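Long-range contact in Thiol:disulfide interchange protein (PDB 4OD7), which probably acts as a periplasmic dithiol oxidase of the thioredoxin family, introducing disulfide bonds into substrate proteins: residues E26-Y31 with A92-I97. The protein carries 1 engineered substitution. Sequence-based numbering, arbitrary orientation.
Sequences EFFSFY and ALFKGI
The ring of Phe-30 is clasped on two faces. Leu-93 CB lies over one, 3.7 Å from the ring centroid and offset toward the rim. The opposite face takes CE1 of Phe-28, over its centre. The edge of Phe-30 points into the face of Phe-94 in an edge-to-face pair, centroids 4.8 Å apart and planes at 66°. Phe-30 CD1 sits over the middle of that face, 3.7 Å from Phe-94 CG. Leu-93 CD1 extends the grip on Phe-30, reaching its CZ at 3.4 Å. Phe-28 CD1 also meets Phe-94 CZ, at 4.0 Å.

In Ile-97, chi1 of -62° sets CG1 beside the backbone N. CD1 at its end covers one face of Tyr-31, and CG2 lies 3.4 Å from Tyr-31 CD1. Ser-29 OG lies in plane at the edge of the Tyr-31 ring and accepts from Tyr-31 N, an ST turn.

The contact joins the end of inner strand 24-28, and above all the loop after it, to helix 86-99 of the DsbA fold. The loop leads into helix 33-41 and the redox-active pair, Ser-32 (engineered) and Cys-35; Phe-28 touches Cys-35. Met-73 of helix 70-83 touches both segments. Phe-30 O accepts from Gln-98 NE2, and Tyr-31 OH is hydrogen-bonded to Leu-69 N. No hydrogen bond links the two segments, so aromatic and apolar packing joins them.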
loop_
_atom_site.group_PDB
_atom_site.type_symbol
_atom_site.label_atom_id
_atom_site.label_comp_id
_atom_site.label_asym_id
_atom_site.label_seq_id
_atom_site.Cartn_x
_atom_site.Cartn_y
_atom_site.Cartn_z
ATOM N N GLU A 26 2.634 -3.588 2.939
ATOM C CA GLU A 26 1.350 -2.985 2.612
ATOM C C GLU A 26 1.003 -3.251 1.127
ATOM O O GLU A 26 1.862 -3.140 0.260
ATOM C CB GLU A 26 1.461 -1.491 2.886
ATOM C CG GLU A 26 1.703 -1.097 4.335
ATOM C CD GLU A 26 1.892 0.432 4.564
ATOM O OE1 GLU A 26 1.525 1.245 3.722
ATOM O OE2 GLU A 26 2.532 0.845 5.554
ATOM N N PHE A 27 -0.250 -3.614 0.846
ATOM C CA PHE A 27 -0.752 -3.818 -0.508
ATOM C C PHE A 27 -1.959 -2.899 -0.757
ATOM O O PHE A 27 -2.916 -2.891 0.025
ATOM C CB PHE A 27 -1.157 -5.267 -0.682
ATOM C CG PHE A 27 -0.019 -6.230 -0.568
ATOM C CD1 PHE A 27 0.704 -6.617 -1.670
ATOM C CD2 PHE A 27 0.300 -6.791 0.654
ATOM C CE1 PHE A 27 1.755 -7.535 -1.522
ATOM C CE2 PHE A 27 1.340 -7.694 0.784
ATOM C CZ PHE A 27 2.058 -8.063 -0.291
ATOM N N PHE A 28 -1.938 -2.171 -1.863
ATOM C CA PHE A 28 -3.003 -1.209 -2.157
ATOM C C PHE A 28 -3.179 -1.049 -3.644
ATOM O O PHE A 28 -2.379 -1.531 -4.425
ATOM C CB PHE A 28 -2.680 0.144 -1.487
ATOM C CG PHE A 28 -1.721 1.021 -2.276
ATOM C CD1 PHE A 28 -2.175 2.137 -2.985
ATOM C CD2 PHE A 28 -0.351 0.743 -2.299
ATOM C CE1 PHE A 28 -1.288 2.939 -3.677
ATOM C CE2 PHE A 28 0.515 1.539 -3.004
ATOM C CZ PHE A 28 0.036 2.646 -3.681
ATOM N N SER A 29 -4.234 -0.345 -4.015
ATOM C CA SER A 29 -4.473 0.080 -5.370
ATOM C C SER A 29 -5.000 1.523 -5.370
ATOM O O SER A 29 -5.833 1.906 -4.533
ATOM C CB SER A 29 -5.494 -0.840 -6.071
ATOM O OG SER A 29 -5.815 -0.364 -7.365
ATOM N N PHE A 30 -4.514 2.321 -6.313
ATOM C CA PHE A 30 -5.019 3.665 -6.490
ATOM C C PHE A 30 -6.450 3.638 -6.962
ATOM O O PHE A 30 -7.161 4.617 -6.822
ATOM C CB PHE A 30 -4.191 4.421 -7.474
ATOM C CG PHE A 30 -2.908 4.914 -6.906
ATOM C CD1 PHE A 30 -2.913 5.900 -5.906
ATOM C CD2 PHE A 30 -1.685 4.416 -7.367
ATOM C CE1 PHE A 30 -1.728 6.407 -5.382
ATOM C CE2 PHE A 30 -0.492 4.910 -6.844
ATOM C CZ PHE A 30 -0.524 5.900 -5.826
ATOM N N TYR A 31 -6.890 2.491 -7.461
ATOM C CA TYR A 31 -8.278 2.314 -7.911
ATOM C C TYR A 31 -9.292 1.967 -6.837
ATOM O O TYR A 31 -10.460 2.156 -7.028
ATOM C CB TYR A 31 -8.320 1.219 -8.952
ATOM C CG TYR A 31 -7.846 1.629 -10.325
ATOM C CD1 TYR A 31 -8.711 2.277 -11.191
ATOM C CD2 TYR A 31 -6.553 1.369 -10.759
ATOM C CE1 TYR A 31 -8.319 2.618 -12.459
ATOM C CE2 TYR A 31 -6.154 1.727 -12.040
ATOM C CZ TYR A 31 -7.050 2.352 -12.870
ATOM O OH TYR A 31 -6.731 2.722 -14.138
ATOM N N ALA A 92 -2.464 12.883 -5.448
ATOM C CA ALA A 92 -2.863 13.259 -6.835
ATOM C C ALA A 92 -3.261 12.059 -7.705
ATOM O O ALA A 92 -4.125 12.164 -8.588
ATOM C CB ALA A 92 -1.711 14.056 -7.549
ATOM N N LEU A 93 -2.640 10.919 -7.443
ATOM C CA LEU A 93 -2.921 9.728 -8.189
ATOM C C LEU A 93 -4.248 9.162 -7.737
ATOM O O LEU A 93 -5.048 8.750 -8.546
ATOM C CB LEU A 93 -1.812 8.726 -7.990
ATOM C CG LEU A 93 -0.469 9.073 -8.661
ATOM C CD1 LEU A 93 0.524 8.102 -8.180
ATOM C CD2 LEU A 93 -0.494 9.082 -10.174
ATOM N N PHE A 94 -4.478 9.138 -6.441
ATOM C CA PHE A 94 -5.804 8.742 -5.951
ATOM C C PHE A 94 -6.879 9.673 -6.521
ATOM O O PHE A 94 -7.869 9.231 -7.050
ATOM C CB PHE A 94 -5.886 8.783 -4.421
ATOM C CG PHE A 94 -5.440 7.529 -3.742
ATOM C CD1 PHE A 94 -6.109 6.344 -3.917
ATOM C CD2 PHE A 94 -4.352 7.555 -2.889
ATOM C CE1 PHE A 94 -5.677 5.188 -3.264
ATOM C CE2 PHE A 94 -3.923 6.408 -2.234
ATOM C CZ PHE A 94 -4.590 5.225 -2.421
ATOM N N LYS A 95 -6.634 10.966 -6.442
ATOM C CA LYS A 95 -7.583 11.951 -6.930
ATOM C C LYS A 95 -7.868 11.778 -8.417
ATOM O O LYS A 95 -9.023 11.767 -8.834
ATOM C CB LYS A 95 -7.076 13.357 -6.621
ATOM C CG LYS A 95 -7.915 14.427 -7.215
ATOM C CD LYS A 95 -7.356 15.799 -7.040
ATOM C CE LYS A 95 -8.146 16.733 -7.946
ATOM N NZ LYS A 95 -9.602 16.680 -7.686
ATOM N N GLY A 96 -6.820 11.622 -9.212
ATOM C CA GLY A 96 -6.995 11.538 -10.635
ATOM C C GLY A 96 -7.696 10.276 -11.037
ATOM O O GLY A 96 -8.400 10.256 -11.999
ATOM N N ILE A 97 -7.543 9.220 -10.277
ATOM C CA ILE A 97 -8.273 8.006 -10.571
ATOM C C ILE A 97 -9.717 8.124 -10.054
ATOM O O ILE A 97 -10.649 7.907 -10.789
ATOM C CB ILE A 97 -7.630 6.757 -9.929
ATOM C CG1 ILE A 97 -6.225 6.513 -10.472
ATOM C CG2 ILE A 97 -8.540 5.537 -10.135
ATOM C CD1 ILE A 97 -6.179 6.059 -11.903
#